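Local coordinates for protein phosphonate monoester hydrolase (Ruegeria pomeroyi, PDB 4UPK) that belongs to the sulfatase family of the alkaline phosphatase clan, a phosphonate monoester hydrolase built round a mixed beta sheet flanked by helices, at residues V70-Y76 and Y368-I374; P199-G203 and T305-L309; P125-G129 and Q220-M225; S100-G104 and D436-P440. One frame throughout, in Å; residues are numbered along the deposited sequence.

Interaction 1 of 4, residues V70-Y76 and Y368-I374; sequences VSFRRHY and YHTPLII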
loop_
_atom_site.group_PDB
_atom_site.type_symbol
_atom_site.label_atom_id
_atom_site.label_comp_id
_atom_site.label_asym_id
_atom_site.label_seq_id
_atom_site.Cartn_x
_atom_site.Cartn_y
_atom_site.Cartn_z
ATOM N N VAL A 70 -9.737 37.335 -17.457
ATOM C CA VAL A 70 -9.157 37.919 -16.248
ATOM C C VAL A 70 -7.602 37.738 -16.231
ATOM O O VAL A 70 -7.095 36.610 -16.324
ATOM C CB VAL A 70 -9.848 37.357 -14.972
ATOM C CG1 VAL A 70 -9.350 38.064 -13.715
ATOM C CG2 VAL A 70 -11.373 37.446 -15.070
ATOM N N SER A 71 -6.876 38.866 -16.115
ATOM C CA SER A 71 -5.415 38.925 -16.052
ATOM C C SER A 71 -4.969 39.228 -14.622
ATOM O O SER A 71 -5.515 40.126 -13.988
ATOM C CB SER A 71 -4.873 40.005 -16.986
ATOM O OG SER A 71 -5.255 39.749 -18.327
ATOM N N PHE A 72 -3.966 38.478 -14.129
ATOM C CA PHE A 72 -3.414 38.595 -12.786
ATOM C C PHE A 72 -2.019 39.203 -12.906
ATOM O O PHE A 72 -1.080 38.542 -13.372
ATOM C CB PHE A 72 -3.421 37.217 -12.081
ATOM C CG PHE A 72 -4.813 36.659 -11.840
ATOM C CD1 PHE A 72 -5.512 36.011 -12.857
ATOM C CD2 PHE A 72 -5.426 36.792 -10.603
ATOM C CE1 PHE A 72 -6.796 35.504 -12.636
ATOM C CE2 PHE A 72 -6.720 36.293 -10.384
ATOM C CZ PHE A 72 -7.395 35.648 -11.402
ATOM N N ARG A 73 -1.903 40.485 -12.518
ATOM C CA ARG A 73 -0.674 41.284 -12.637
ATOM C C ARG A 73 0.418 41.131 -11.560
ATOM O O ARG A 73 1.564 41.558 -11.800
ATOM C CB ARG A 73 -1.004 42.771 -12.881
ATOM C CG ARG A 73 -1.764 42.992 -14.179
ATOM C CD ARG A 73 -0.889 43.084 -15.434
ATOM N NE ARG A 73 -1.679 42.852 -16.652
ATOM C CZ ARG A 73 -2.393 43.785 -17.274
ATOM N NH1 ARG A 73 -2.418 45.030 -16.815
ATOM N NH2 ARG A 73 -3.099 43.478 -18.347
ATOM N N ARG A 74 0.075 40.546 -10.384
ATOM C CA ARG A 74 1.034 40.360 -9.292
ATOM C C ARG A 74 1.149 38.868 -8.965
ATOM O O ARG A 74 1.071 38.470 -7.803
ATOM C CB ARG A 74 0.621 41.209 -8.066
ATOM C CG ARG A 74 1.802 41.860 -7.362
ATOM C CD ARG A 74 1.377 42.983 -6.431
ATOM N NE ARG A 74 2.526 43.748 -5.927
ATOM C CZ ARG A 74 2.917 43.783 -4.651
ATOM N NH1 ARG A 74 2.251 43.103 -3.723
ATOM N NH2 ARG A 74 3.973 44.506 -4.294
ATOM N N HIS A 75 1.330 38.043 -10.017
ATOM C CA HIS A 75 1.416 36.589 -9.935
ATOM C C HIS A 75 2.860 36.102 -9.914
ATOM O O HIS A 75 3.646 36.411 -10.814
ATOM C CB HIS A 75 0.620 35.931 -11.067
ATOM C CG HIS A 75 0.447 34.458 -10.898
ATOM N ND1 HIS A 75 -0.419 33.938 -9.951
ATOM C CD2 HIS A 75 1.053 33.437 -11.541
ATOM C CE1 HIS A 75 -0.328 32.622 -10.063
ATOM N NE2 HIS A 75 0.550 32.273 -10.998
ATOM N N TYR A 76 3.201 35.319 -8.874
ATOM C CA TYR A 76 4.561 34.846 -8.663
ATOM C C TYR A 76 4.650 33.365 -8.442
ATOM O O TYR A 76 3.811 32.787 -7.762
ATOM C CB TYR A 76 5.200 35.600 -7.467
ATOM C CG TYR A 76 5.392 37.078 -7.722
ATOM C CD1 TYR A 76 4.345 37.980 -7.544
ATOM C CD2 TYR A 76 6.614 37.581 -8.159
ATOM C CE1 TYR A 76 4.480 39.328 -7.890
ATOM C CE2 TYR A 76 6.772 38.940 -8.456
ATOM C CZ TYR A 76 5.699 39.807 -8.315
ATOM O OH TYR A 76 5.816 41.154 -8.585
ATOM N N TYR A 368 10.540 34.924 -11.073
ATOM C CA TYR A 368 9.294 34.424 -10.467
ATOM C C TYR A 368 8.036 35.038 -11.013
ATOM O O TYR A 368 7.035 34.336 -11.072
ATOM C CB TYR A 368 9.297 34.586 -8.915
ATOM C CG TYR A 368 10.492 33.957 -8.245
ATOM C CD1 TYR A 368 11.686 34.656 -8.112
ATOM C CD2 TYR A 368 10.425 32.671 -7.706
ATOM C CE1 TYR A 368 12.810 34.071 -7.532
ATOM C CE2 TYR A 368 11.540 32.080 -7.106
ATOM C CZ TYR A 368 12.735 32.784 -7.034
ATOM O OH TYR A 368 13.862 32.242 -6.464
ATOM N N HIS A 369 8.053 36.344 -11.341
ATOM C CA HIS A 369 6.902 37.073 -11.891
ATOM C C HIS A 369 6.457 36.427 -13.233
ATOM O O HIS A 369 7.213 36.379 -14.212
ATOM C CB HIS A 369 7.212 38.575 -12.050
ATOM C CG HIS A 369 5.992 39.440 -12.155
ATOM N ND1 HIS A 369 6.087 40.787 -12.458
ATOM C CD2 HIS A 369 4.687 39.128 -11.980
ATOM C CE1 HIS A 369 4.847 41.248 -12.449
ATOM N NE2 HIS A 369 3.971 40.284 -12.172
ATOM N N THR A 370 5.261 35.842 -13.225
ATOM C CA THR A 370 4.731 35.099 -14.373
ATOM C C THR A 370 3.356 35.570 -14.816
ATOM O O THR A 370 2.562 36.002 -13.981
ATOM C CB THR A 370 4.764 33.590 -14.108
ATOM O OG1 THR A 370 4.300 33.321 -12.784
ATOM C CG2 THR A 370 6.132 33.027 -14.252
ATOM N N PRO A 371 3.055 35.499 -16.136
ATOM C CA PRO A 371 1.719 35.894 -16.583
ATOM C C PRO A 371 0.671 34.859 -16.163
ATOM O O PRO A 371 0.992 33.685 -15.984
ATOM C CB PRO A 371 1.863 35.977 -18.106
ATOM C CG PRO A 371 2.955 34.992 -18.439
ATOM C CD PRO A 371 3.894 35.023 -17.262
ATOM N N LEU A 372 -0.579 35.313 -15.970
ATOM C CA LEU A 372 -1.706 34.482 -15.600
ATOM C C LEU A 372 -3.002 35.034 -16.189
ATOM O O LEU A 372 -3.390 36.166 -15.894
ATOM C CB LEU A 372 -1.835 34.235 -14.066
ATOM C CG LEU A 372 -3.062 33.403 -13.615
ATOM C CD1 LEU A 372 -3.041 31.989 -14.176
ATOM C CD2 LEU A 372 -3.161 33.340 -12.133
ATOM N N ILE A 373 -3.650 34.223 -17.042
ATOM C CA ILE A 373 -4.913 34.565 -17.679
ATOM C C ILE A 373 -5.852 33.434 -17.363
ATOM O O ILE A 373 -5.520 32.261 -17.579
ATOM C CB ILE A 373 -4.837 34.827 -19.228
ATOM C CG1 ILE A 373 -3.697 35.822 -19.623
ATOM C CG2 ILE A 373 -6.202 35.304 -19.773
ATOM C CD1 ILE A 373 -3.216 35.728 -21.103
ATOM N N ILE A 374 -7.032 33.780 -16.835
ATOM C CA ILE A 374 -8.045 32.793 -16.542
ATOM C C ILE A 374 -9.353 33.204 -17.191
ATOM O O ILE A 374 -9.868 34.292 -16.927
ATOM C CB ILE A 374 -8.193 32.457 -15.022
ATOM C CG1 ILE A 374 -6.851 31.918 -14.422
ATOM C CG2 ILE A 374 -9.371 31.474 -14.790
ATOM C CD1 ILE A 374 -6.855 31.625 -12.874
HETATM O O HOH W 1 1.864 38.375 -13.100
HETATM O O HOH W 2 -0.921 38.292 -16.037
#
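The Tyr76 ring lies over one face of the His369 imidazole in an offset stack, centroids 4.6 Å apart and planes only 11° from parallel. That stack leaves the edge of the imidazole turned to residues 70-76: NE2 donates to Arg73 O at 2.7 Å, the acceptor close to the ring plane although NE2 itself stands above the carbonyl plane of Arg73. The His369 side chain runs out trans to its backbone N (chi1 -160°), which carries the ring across to the corner at Arg73 and Arg74. Next to it, Thr370 N donates to His75 O at 3.0 Å.

Beyond the corner the segments pair as antiparallel strands within the mixed central sheet of the sulfatase fold, where 372-375 lies between 70-76 and 340-346. Val70 and Ile374 form a hydrogen-bonded pair, Ser71 and Ile373 a non-hydrogen-bonded one, and Phe72 N donates to Leu372 O at 3.0 Å. Between the two ladders, which differ in register by one residue, one water bridges Phe72 O, His75 N and Thr370 O, and a second joins Phe72 O to Leu372 N.

Leu372 wedges between two rings: its CD2 sits over a face of His75, 3.7 Å from the centroid, and 3.6 Å from Phe72 CD1. A hydrogen bond between His75 ND1 and Thr389 OG1 probably steadies that imidazole, while Ile374 CD1 touches Phe72 CE1 and Leu419 of helix 416-419 packs against both residues.

Interaction 2 of 4, residues P199-G203 and T305-L309; sequences PRLNG and TIQTL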
loop_
_atom_site.group_PDB
_atom_site.type_symbol
_atom_site.label_atom_id
_atom_site.label_comp_id
_atom_site.label_asym_id
_atom_site.label_seq_id
_atom_site.Cartn_x
_atom_site.Cartn_y
_atom_site.Cartn_z
ATOM N N PRO A 199 29.773 29.929 -37.844
ATOM C CA PRO A 199 28.650 29.831 -36.889
ATOM C C PRO A 199 27.946 31.171 -36.725
ATOM O O PRO A 199 28.598 32.218 -36.671
ATOM C CB PRO A 199 29.315 29.360 -35.586
ATOM C CG PRO A 199 30.618 28.787 -36.001
ATOM C CD PRO A 199 31.052 29.589 -37.192
ATOM N N ARG A 200 26.605 31.127 -36.745
ATOM C CA ARG A 200 25.733 32.290 -36.659
ATOM C C ARG A 200 24.823 32.115 -35.444
ATOM O O ARG A 200 24.068 31.135 -35.369
ATOM C CB ARG A 200 24.955 32.474 -37.995
ATOM C CG ARG A 200 23.941 33.625 -38.039
ATOM C CD ARG A 200 24.532 35.013 -37.852
ATOM N NE ARG A 200 25.282 35.450 -39.029
ATOM C CZ ARG A 200 25.774 36.675 -39.190
ATOM N NH1 ARG A 200 25.620 37.592 -38.241
ATOM N NH2 ARG A 200 26.426 36.992 -40.301
ATOM N N LEU A 201 24.934 33.052 -34.481
ATOM C CA LEU A 201 24.192 33.028 -33.208
ATOM C C LEU A 201 22.669 32.988 -33.372
ATOM O O LEU A 201 22.014 32.164 -32.718
ATOM C CB LEU A 201 24.660 34.170 -32.268
ATOM C CG LEU A 201 24.256 34.140 -30.764
ATOM C CD1 LEU A 201 24.695 32.853 -30.075
ATOM C CD2 LEU A 201 24.830 35.361 -30.041
ATOM N N ASN A 202 22.119 33.853 -34.251
ATOM C CA ASN A 202 20.681 33.876 -34.542
ATOM C C ASN A 202 20.368 33.233 -35.892
ATOM O O ASN A 202 19.410 33.623 -36.575
ATOM C CB ASN A 202 20.075 35.283 -34.398
ATOM C CG ASN A 202 20.677 36.338 -35.280
ATOM O OD1 ASN A 202 21.643 36.102 -36.021
ATOM N ND2 ASN A 202 20.092 37.534 -35.213
ATOM N N GLY A 203 21.172 32.226 -36.246
ATOM C CA GLY A 203 20.976 31.432 -37.450
ATOM C C GLY A 203 19.652 30.689 -37.341
ATOM O O GLY A 203 19.221 30.347 -36.232
ATOM N N THR A 305 25.859 39.869 -28.270
ATOM C CA THR A 305 25.480 38.513 -27.898
ATOM C C THR A 305 24.183 38.522 -27.059
ATOM O O THR A 305 23.218 37.854 -27.434
ATOM C CB THR A 305 26.648 37.849 -27.159
ATOM O OG1 THR A 305 27.698 37.597 -28.085
ATOM C CG2 THR A 305 26.255 36.570 -26.417
ATOM N N ILE A 306 24.176 39.282 -25.950
ATOM C CA ILE A 306 23.051 39.401 -25.016
ATOM C C ILE A 306 21.755 39.788 -25.726
ATOM O O ILE A 306 20.737 39.118 -25.529
ATOM C CB ILE A 306 23.426 40.319 -23.806
ATOM C CG1 ILE A 306 24.475 39.627 -22.896
ATOM C CG2 ILE A 306 22.203 40.745 -22.988
ATOM C CD1 ILE A 306 25.408 40.613 -22.139
ATOM N N GLN A 307 21.809 40.809 -26.602
ATOM C CA GLN A 307 20.651 41.298 -27.360
ATOM C C GLN A 307 20.124 40.296 -28.404
ATOM O O GLN A 307 18.920 40.250 -28.667
ATOM C CB GLN A 307 20.921 42.691 -27.956
ATOM C CG GLN A 307 21.161 43.790 -26.910
ATOM C CD GLN A 307 19.979 44.080 -26.027
ATOM O OE1 GLN A 307 19.765 43.439 -25.002
ATOM N NE2 GLN A 307 19.203 45.085 -26.376
ATOM N N THR A 308 21.030 39.478 -28.963
ATOM C CA THR A 308 20.708 38.448 -29.952
ATOM C C THR A 308 19.893 37.336 -29.308
ATOM O O THR A 308 18.840 36.977 -29.833
ATOM C CB THR A 308 21.974 37.995 -30.705
ATOM O OG1 THR A 308 22.572 39.143 -31.315
ATOM C CG2 THR A 308 21.678 36.974 -31.768
ATOM N N LEU A 309 20.353 36.847 -28.141
ATOM C CA LEU A 309 19.691 35.834 -27.336
ATOM C C LEU A 309 18.306 36.330 -26.934
ATOM O O LEU A 309 17.344 35.569 -27.001
ATOM C CB LEU A 309 20.533 35.558 -26.076
ATOM C CG LEU A 309 21.448 34.342 -26.129
ATOM C CD1 LEU A 309 22.651 34.580 -27.025
ATOM C CD2 LEU A 309 21.883 33.942 -24.747
#
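A small apolar contact between a loop turn and one side of a long helix joins Leu201 and Asn202 to Thr305, Thr308 and Leu309, well away from the centre of the chain. Residues 199-203 belong to the loop between helices 169-177 and 213-224, and 305-309 is an early part of helix 303-333. The loop folds into a type I beta turn from Arg200 to Gly203, closed by Gly203 N donating to Arg200 O at 3.2 Å, and the two central residues of the turn present their side chains to the helix.

With chi1 near trans (-166°), the Leu201 side chain runs out from the turn and lays its branched end over the helix surface. There CD2 does most of the touching: it lies 3.8 Å from Leu309 CD1 and 3.9 Å from Thr305 CA, and it also meets Thr308 CG2. Leu201 and Leu309 cross at about a right angle and touch through CD2 of the first and CD1 of the second. Asn202 adds a neighbouring contact, its CB resting 3.5 Å from Thr308 CG2, with the methyl also close to the amide carbon.

Thr308 thus offers its methyl to both turn residues, while its OG1 is bonded back to Glu304 O in the same helix. The hydroxyl of Thr305 is likewise engaged locally, with Thr302 and Glu300. Asn253 holds the backbone carbonyl of Asn202. With the threonine hydroxyls satisfied on the helix side, the two segments meet mainly through van der Waals contacts of methyls with aliphatic carbons and the Asn202 amide, without a polar link of their own.

Interaction 3 of 4, residues P125-G129 and Q220-M225; sequences PLLFG and QFLANM
Phe128 packs its ring against the end of helix 213-224, and the contact is densest at the outer end of that ring. Phe128 CZ is 3.4 Å from Met225 CE, the methyl arriving at the ring edge, and the same methyl lies 3.4 Å from Leu126 CD1, closer than carbons usually come. The bends at chi2 (-64°) and chi3 in Met225 turn the methyl back toward the strand; its sulfur stands obliquely to the Phe128 ring, a Met-aromatic contact with SD 5.4 Å from the centroid. One face of Phe128 receives the edge of Phe221: CD1 of Phe221 comes 4.0 Å from CD2 of Phe128, and the planes lie 65° apart in an edge-to-face pair. Met225 CG in turn lies over the Phe221 ring.

The contact sets a helix beside the mixed central sheet of this alpha/beta fold. Strand 125-127 runs parallel to both 158-162 and 234-239, and Phe128 follows at a corner in the chain. Val160 and Leu237 of those neighbouring strands also touch Phe128, while Val327 of helix 303-333 touches Phe221.

The partly exposed side chains of Gln220 and Asn224 pack more loosely. Gln220 O still lies 3.6 Å from Phe128 CE1, obliquely to the ring, but the side-chain end leads away. Asn224 CB lies near the ring plane, 3.9 Å from Phe128 CZ, and its amide turns back along the helix, ND2 donating to Gln220 O at 2.7 Å in a nearly straight bond (163°). On this side Asn224 packs on Pro170 of the second subunit; nearby on the same helix, Leu222 O accepts from Asn177 ND2 of that subunit.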
loop_
_atom_site.group_PDB
_atom_site.type_symbol
_atom_site.label_atom_id
_atom_site.label_comp_id
_atom_site.label_asym_id
_atom_site.label_seq_id
_atom_site.Cartn_x
_atom_site.Cartn_y
_atom_site.Cartn_z
ATOM N N PRO A 125 -7.086 13.025 -16.880
ATOM C CA PRO A 125 -6.179 14.147 -17.167
ATOM C C PRO A 125 -5.268 13.845 -18.357
ATOM O O PRO A 125 -4.394 12.982 -18.280
ATOM C CB PRO A 125 -5.419 14.347 -15.839
ATOM C CG PRO A 125 -6.114 13.476 -14.840
ATOM C CD PRO A 125 -6.711 12.362 -15.623
ATOM N N LEU A 126 -5.504 14.524 -19.479
ATOM C CA LEU A 126 -4.726 14.297 -20.703
ATOM C C LEU A 126 -3.486 15.165 -20.715
ATOM O O LEU A 126 -3.592 16.388 -20.559
ATOM C CB LEU A 126 -5.582 14.546 -21.948
ATOM C CG LEU A 126 -6.934 13.806 -22.001
ATOM C CD1 LEU A 126 -7.839 14.403 -23.043
ATOM C CD2 LEU A 126 -6.751 12.315 -22.207
ATOM N N LEU A 127 -2.306 14.535 -20.877
ATOM C CA LEU A 127 -1.039 15.251 -20.913
ATOM C C LEU A 127 -0.415 15.373 -22.282
ATOM O O LEU A 127 -0.107 14.375 -22.935
ATOM C CB LEU A 127 -0.026 14.696 -19.881
ATOM C CG LEU A 127 1.364 15.343 -19.819
ATOM C CD1 LEU A 127 1.294 16.770 -19.220
ATOM C CD2 LEU A 127 2.312 14.481 -18.999
ATOM N N PHE A 128 -0.178 16.628 -22.690
ATOM C CA PHE A 128 0.500 16.972 -23.938
ATOM C C PHE A 128 1.750 17.727 -23.539
ATOM O O PHE A 128 1.689 18.937 -23.287
ATOM C CB PHE A 128 -0.405 17.819 -24.831
ATOM C CG PHE A 128 -1.592 17.063 -25.348
ATOM C CD1 PHE A 128 -1.517 16.358 -26.545
ATOM C CD2 PHE A 128 -2.796 17.071 -24.653
ATOM C CE1 PHE A 128 -2.621 15.658 -27.029
ATOM C CE2 PHE A 128 -3.902 16.374 -25.135
ATOM C CZ PHE A 128 -3.808 15.673 -26.326
ATOM N N GLY A 129 2.836 16.976 -23.367
ATOM C CA GLY A 129 4.102 17.530 -22.934
ATOM C C GLY A 129 4.814 16.810 -21.812
ATOM O O GLY A 129 5.243 15.673 -21.988
ATOM N N GLN A 220 -0.109 17.663 -32.306
ATOM C CA GLN A 220 -0.466 16.477 -31.511
ATOM C C GLN A 220 -1.733 16.695 -30.677
ATOM O O GLN A 220 -2.583 15.804 -30.618
ATOM C CB GLN A 220 0.714 15.973 -30.663
ATOM C CG GLN A 220 1.915 15.435 -31.473
ATOM C CD GLN A 220 1.559 14.736 -32.760
ATOM O OE1 GLN A 220 1.694 15.291 -33.860
ATOM N NE2 GLN A 220 1.076 13.515 -32.658
ATOM N N PHE A 221 -1.882 17.896 -30.090
ATOM C CA PHE A 221 -3.091 18.336 -29.375
ATOM C C PHE A 221 -4.295 18.319 -30.334
ATOM O O PHE A 221 -5.326 17.723 -30.026
ATOM C CB PHE A 221 -2.884 19.761 -28.810
ATOM C CG PHE A 221 -4.080 20.356 -28.115
ATOM C CD1 PHE A 221 -4.285 20.151 -26.748
ATOM C CD2 PHE A 221 -5.007 21.122 -28.819
ATOM C CE1 PHE A 221 -5.398 20.714 -26.099
ATOM C CE2 PHE A 221 -6.131 21.664 -28.176
ATOM C CZ PHE A 221 -6.314 21.463 -26.823
ATOM N N LEU A 222 -4.144 18.959 -31.511
ATOM C CA LEU A 222 -5.197 19.028 -32.533
ATOM C C LEU A 222 -5.492 17.684 -33.248
ATOM O O LEU A 222 -6.591 17.508 -33.782
ATOM C CB LEU A 222 -4.923 20.151 -33.537
ATOM C CG LEU A 222 -4.860 21.566 -32.954
ATOM C CD1 LEU A 222 -4.233 22.533 -33.952
ATOM C CD2 LEU A 222 -6.224 22.049 -32.529
ATOM N N ALA A 223 -4.534 16.742 -33.225
ATOM C CA ALA A 223 -4.712 15.404 -33.810
ATOM C C ALA A 223 -5.456 14.489 -32.827
ATOM O O ALA A 223 -5.934 13.427 -33.220
ATOM C CB ALA A 223 -3.348 14.794 -34.155
ATOM N N ASN A 224 -5.531 14.888 -31.537
ATOM C CA ASN A 224 -6.116 14.067 -30.486
ATOM C C ASN A 224 -7.361 14.606 -29.805
ATOM O O ASN A 224 -8.160 13.813 -29.296
ATOM C CB ASN A 224 -5.054 13.701 -29.461
ATOM C CG ASN A 224 -4.073 12.675 -29.957
ATOM O OD1 ASN A 224 -4.358 11.476 -30.006
ATOM N ND2 ASN A 224 -2.883 13.129 -30.291
ATOM N N MET A 225 -7.537 15.933 -29.790
ATOM C CA MET A 225 -8.712 16.547 -29.151
ATOM C C MET A 225 -10.067 16.415 -29.839
ATOM O O MET A 225 -11.039 16.293 -29.101
ATOM C CB MET A 225 -8.432 17.976 -28.645
ATOM C CG MET A 225 -7.446 18.027 -27.472
ATOM S SD MET A 225 -8.001 17.227 -25.933
ATOM C CE MET A 225 -7.223 15.718 -26.100
#

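Interaction 4 of 4, residues S100-G104 and D436-P440; sequences SVRNG and DISEP
Arg102 reaches Asp436 and Ser438 through a chain extended from CG to NE (chi2 167°), while Asp436 has CG anti to its own backbone N (chi1 -167°), swinging its carboxylate toward the arginine. The guanidinium lies where two loops meet: residues 100-104, which follow helix 95-98, and residues 436-440, at the end of strand 431-436, an outermost strand, within this chain, of the four-stranded antiparallel sheet.

NE forms a salt bridge with Asp436 OD1 at 3.2 Å, though the hydrogen bond within it is weak and the two flat groups are turned 73° apart. The bond from NE to Ser438 O is also weak, at 2.9 Å. A straighter bond runs from NH2 to Ser438 OG, 3.2 Å long and in the guanidinium plane. Pro440 CD lies over one face of the group, 3.7 Å from CZ, and Val101 CG2 lies over the opposite face, off toward the rim. NH1 is hydrogen-bonded to Ser522 O of the third subunit, so the same arginine joins the loops and the subunit interface.

Asp436 OD1 is held in place by its own loop: it accepts from Ser438 N at 3.0 Å, an Asx turn, and on its syn lone pair from Ser438 OG at 2.7 Å. Beside the arginine, two waters each link Asn103 O to the Glu439 carboxylate, one through each of its oxygens. Buried Asp436 thus combines two donors from Ser438 with the charge of Arg102, a setting that would be expected to stabilise its carboxylate form.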
loop_
_atom_site.group_PDB
_atom_site.type_symbol
_atom_site.label_atom_id
_atom_site.label_comp_id
_atom_site.label_asym_id
_atom_site.label_seq_id
_atom_site.Cartn_x
_atom_site.Cartn_y
_atom_site.Cartn_z
ATOM N N SER A 100 9.907 18.635 -2.809
ATOM C CA SER A 100 10.624 18.359 -4.046
ATOM C C SER A 100 11.294 19.734 -4.278
ATOM O O SER A 100 10.782 20.575 -5.008
ATOM C CB SER A 100 9.630 18.028 -5.161
ATOM O OG SER A 100 10.261 17.428 -6.277
ATOM N N VAL A 101 12.388 19.989 -3.534
ATOM C CA VAL A 101 13.067 21.294 -3.425
ATOM C C VAL A 101 14.090 21.671 -4.486
ATOM O O VAL A 101 14.469 22.842 -4.575
ATOM C CB VAL A 101 13.524 21.608 -1.971
ATOM C CG1 VAL A 101 12.321 21.668 -1.042
ATOM C CG2 VAL A 101 14.555 20.586 -1.473
ATOM N N ARG A 102 14.509 20.683 -5.300
ATOM C CA ARG A 102 15.465 20.803 -6.415
ATOM C C ARG A 102 15.046 19.824 -7.511
ATOM O O ARG A 102 14.305 18.879 -7.234
ATOM C CB ARG A 102 16.884 20.379 -5.987
ATOM C CG ARG A 102 17.285 20.719 -4.574
ATOM C CD ARG A 102 18.538 19.981 -4.236
ATOM N NE ARG A 102 18.859 20.129 -2.819
ATOM C CZ ARG A 102 18.432 19.321 -1.856
ATOM N NH1 ARG A 102 17.616 18.313 -2.137
ATOM N NH2 ARG A 102 18.790 19.530 -0.604
ATOM N N ASN A 103 15.562 20.020 -8.744
ATOM C CA ASN A 103 15.367 19.084 -9.848
ATOM C C ASN A 103 15.963 17.749 -9.393
ATOM O O ASN A 103 17.064 17.723 -8.819
ATOM C CB ASN A 103 16.086 19.581 -11.116
ATOM C CG ASN A 103 15.370 20.675 -11.847
ATOM O OD1 ASN A 103 14.287 21.106 -11.458
ATOM N ND2 ASN A 103 15.975 21.176 -12.923
ATOM N N GLY A 104 15.185 16.679 -9.529
ATOM C CA GLY A 104 15.618 15.349 -9.101
ATOM C C GLY A 104 15.232 14.986 -7.676
ATOM O O GLY A 104 15.422 13.838 -7.283
ATOM N N ASP A 436 16.365 26.504 -3.347
ATOM C CA ASP A 436 17.319 25.653 -2.659
ATOM C C ASP A 436 18.604 25.724 -3.455
ATOM O O ASP A 436 18.613 25.375 -4.646
ATOM C CB ASP A 436 16.829 24.200 -2.470
ATOM C CG ASP A 436 17.699 23.439 -1.479
ATOM O OD1 ASP A 436 18.865 23.160 -1.809
ATOM O OD2 ASP A 436 17.253 23.226 -0.340
ATOM N N ILE A 437 19.672 26.245 -2.799
ATOM C CA ILE A 437 21.004 26.451 -3.369
ATOM C C ILE A 437 22.025 25.370 -2.960
ATOM O O ILE A 437 23.229 25.624 -2.957
ATOM C CB ILE A 437 21.512 27.929 -3.256
ATOM C CG1 ILE A 437 21.643 28.402 -1.801
ATOM C CG2 ILE A 437 20.642 28.868 -4.102
ATOM C CD1 ILE A 437 22.427 29.600 -1.617
ATOM N N SER A 438 21.530 24.154 -2.645
ATOM C CA SER A 438 22.348 22.984 -2.306
ATOM C C SER A 438 21.986 21.805 -3.239
ATOM O O SER A 438 20.928 21.819 -3.862
ATOM C CB SER A 438 22.169 22.591 -0.841
ATOM O OG SER A 438 20.942 21.914 -0.617
ATOM N N GLU A 439 22.904 20.842 -3.388
ATOM C CA GLU A 439 22.749 19.653 -4.232
ATOM C C GLU A 439 23.409 18.510 -3.482
ATOM O O GLU A 439 24.615 18.607 -3.225
ATOM C CB GLU A 439 23.371 19.865 -5.630
ATOM C CG GLU A 439 23.021 18.777 -6.639
ATOM C CD GLU A 439 21.548 18.675 -6.986
ATOM O OE1 GLU A 439 20.992 19.635 -7.567
ATOM O OE2 GLU A 439 20.944 17.631 -6.660
ATOM N N PRO A 440 22.613 17.494 -3.014
ATOM C CA PRO A 440 23.182 16.426 -2.158
ATOM C C PRO A 440 24.402 15.654 -2.655
ATOM O O PRO A 440 25.279 15.360 -1.849
ATOM C CB PRO A 440 21.989 15.499 -1.909
ATOM C CG PRO A 440 20.787 16.340 -2.137
ATOM C CD PRO A 440 21.161 17.299 -3.216
HETATM O O HOH W 3 18.689 16.181 -7.341
HETATM O O HOH W 4 19.341 19.772 -9.535
#

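How the interactions relate
All four contacts are largely buried, interaction 1 lying deepest in the chain and interaction 2 most peripherally. Interactions 1 and 3 reach the same mixed sheet, with centres about 24 Å apart: the first pairs two of its strands by backbone bonds, the second lays a helix against another strand through aromatic and methionine contacts. Interaction 2 relies on van der Waals contact between its segments, yet its helix 303-333 also packs beside interaction 3. Interaction 4 joins loops, one leading out of the four-stranded antiparallel sheet, and is the one with a salt bridge across it. Interactions 3 and 4 both border other subunits, whereas 1 and 2 are internal to the chain.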